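Local coordinates for anthranilate synthase component I (Streptococcus pneumoniae serotype 4, PDB 5KCK), which belongs to the chorismate-binding enzyme family and is built on extensive antiparallel beta sheets, at residues A[198-203]-A[207-212]. Numbering follows the deposited sequence.
Sequences ETARDL and GDMFQC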
# COMPACT_ATOMS: atom_id res chain seq x y z
N GLU A 198 37.28 -24.92 -0.61
CA GLU A 198 38.24 -25.66 -1.42
C GLU A 198 37.95 -27.16 -1.38
O GLU A 198 37.98 -27.84 -2.41
CB GLU A 198 39.66 -25.37 -0.92
CG GLU A 198 40.72 -26.33 -1.45
CD GLU A 198 41.27 -27.28 -0.38
OE1 GLU A 198 41.09 -26.99 0.82
OE2 GLU A 198 41.88 -28.31 -0.75
N THR A 199 37.69 -27.69 -0.18
CA THR A 199 37.39 -29.11 -0.03
C THR A 199 36.15 -29.50 -0.84
O THR A 199 36.15 -30.49 -1.57
CB THR A 199 37.20 -29.44 1.45
OG1 THR A 199 38.38 -29.06 2.17
CG2 THR A 199 36.96 -30.92 1.65
N ALA A 200 35.08 -28.70 -0.71
CA ALA A 200 33.87 -28.96 -1.47
C ALA A 200 34.11 -28.81 -2.97
O ALA A 200 33.63 -29.63 -3.77
CB ALA A 200 32.75 -28.03 -1.01
N ARG A 201 34.87 -27.78 -3.37
CA ARG A 201 35.18 -27.60 -4.78
C ARG A 201 35.88 -28.84 -5.34
O ARG A 201 35.51 -29.34 -6.41
CB ARG A 201 36.05 -26.36 -4.99
CG ARG A 201 36.14 -25.93 -6.45
CD ARG A 201 37.28 -24.95 -6.70
NE ARG A 201 38.57 -25.59 -6.50
CZ ARG A 201 39.46 -25.21 -5.59
NH1 ARG A 201 39.20 -24.18 -4.79
NH2 ARG A 201 40.61 -25.86 -5.48
N ASP A 202 36.86 -29.37 -4.61
CA ASP A 202 37.60 -30.53 -5.09
C ASP A 202 36.70 -31.75 -5.21
O ASP A 202 36.85 -32.53 -6.16
CB ASP A 202 38.78 -30.83 -4.17
CG ASP A 202 39.90 -29.83 -4.31
OD1 ASP A 202 39.87 -29.04 -5.29
OD2 ASP A 202 40.82 -29.83 -3.46
N LEU A 203 35.78 -31.94 -4.26
CA LEU A 203 34.84 -33.05 -4.36
C LEU A 203 34.01 -32.94 -5.63
O LEU A 203 33.81 -33.93 -6.34
CB LEU A 203 33.92 -33.08 -3.14
CG LEU A 203 34.55 -33.50 -1.82
CD1 LEU A 203 33.63 -33.13 -0.67
CD2 LEU A 203 34.82 -34.99 -1.83
N GLY A 207 33.76 -35.51 -9.17
CA GLY A 207 32.50 -36.15 -9.49
C GLY A 207 31.60 -36.44 -8.31
O GLY A 207 30.57 -37.10 -8.50
N ASP A 208 31.93 -35.97 -7.11
CA ASP A 208 31.16 -36.34 -5.92
C ASP A 208 29.75 -35.77 -5.96
O ASP A 208 28.82 -36.39 -5.44
CB ASP A 208 31.90 -35.88 -4.66
CG ASP A 208 31.16 -36.21 -3.38
OD1 ASP A 208 31.12 -37.41 -3.00
OD2 ASP A 208 30.61 -35.27 -2.75
N MSE A 209 29.57 -34.60 -6.58
CA MSE A 209 28.30 -33.88 -6.60
C MSE A 209 28.45 -32.68 -7.52
O MSE A 209 29.54 -32.41 -8.01
CB MSE A 209 27.89 -33.45 -5.19
CG MSE A 209 29.01 -32.75 -4.42
SE MSE A 209 28.57 -32.13 -2.61
CE MSE A 209 30.38 -31.65 -2.03
N PHE A 210 27.36 -31.94 -7.73
CA PHE A 210 27.38 -30.80 -8.64
C PHE A 210 27.39 -29.45 -7.92
O PHE A 210 27.96 -28.49 -8.43
CB PHE A 210 26.18 -30.86 -9.59
CG PHE A 210 26.11 -29.71 -10.56
CD1 PHE A 210 26.88 -29.72 -11.72
CD2 PHE A 210 25.28 -28.62 -10.33
CE1 PHE A 210 26.83 -28.66 -12.61
CE2 PHE A 210 25.23 -27.56 -11.22
CZ PHE A 210 26.01 -27.58 -12.36
N GLN A 211 26.77 -29.36 -6.74
CA GLN A 211 26.68 -28.08 -6.06
C GLN A 211 26.48 -28.34 -4.57
O GLN A 211 25.83 -29.31 -4.18
CB GLN A 211 25.53 -27.22 -6.61
CG GLN A 211 25.28 -25.93 -5.86
CD GLN A 211 24.70 -24.86 -6.74
OE1 GLN A 211 24.88 -23.66 -6.49
NE2 GLN A 211 24.01 -25.27 -7.80
N CYS A 212 27.05 -27.46 -3.75
CA CYS A 212 27.05 -27.64 -2.31
C CYS A 212 27.00 -26.27 -1.65
O CYS A 212 27.91 -25.46 -1.84
CB CYS A 212 28.30 -28.41 -1.86
SG CYS A 212 28.38 -28.81 -0.10
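A Schellman motif ends helix 190-205 here, and its outer bond joins Leu203 to Asp208. Asp208 N donates to Leu203 O over 2.9 Å, with an N-H...O angle of 159°. The donor does not lie in the carbonyl plane but is tilted 33° from it. Gly207 is the C-prime residue, and its positive phi (85°) turns the chain back. Gly207 N also comes within 3.2 Å of Leu203 O, but the angle is too poor for a bond.

The turn sets the side chains of Leu203 and Asp208 side by side, pointing the same way. Leu203 CB and Asp208 CB are 3.8 Å apart. With CG anti to the backbone N, the Asp208 carboxylate runs alongside Leu203. Leu203 CD2 lies 4.2 Å from the carboxylate carbon, Asp208 CG. Asp208 OD1 forms salt bridges with Arg378 and Arg374 of helix 372-382. The carboxylate thus ties the end of the turn to that helix.

From here the chain enters strand 211-221, the next regular element of the chain. A classic beta bulge forms at its start, where Phe210 and Gln211 both face Ala370. Just before the bulge, the selenomethionine Met209 reaches back to the helix. Its chain is extended beyond CG and crosses Leu203 at a slant. Met209 CE lies 3.8 Å from Leu203 CD1 and 4.4 Å from Ala200 CB. Leu203 and Met209 also touch Arg378, so helix 372-382 borders this apolar contact.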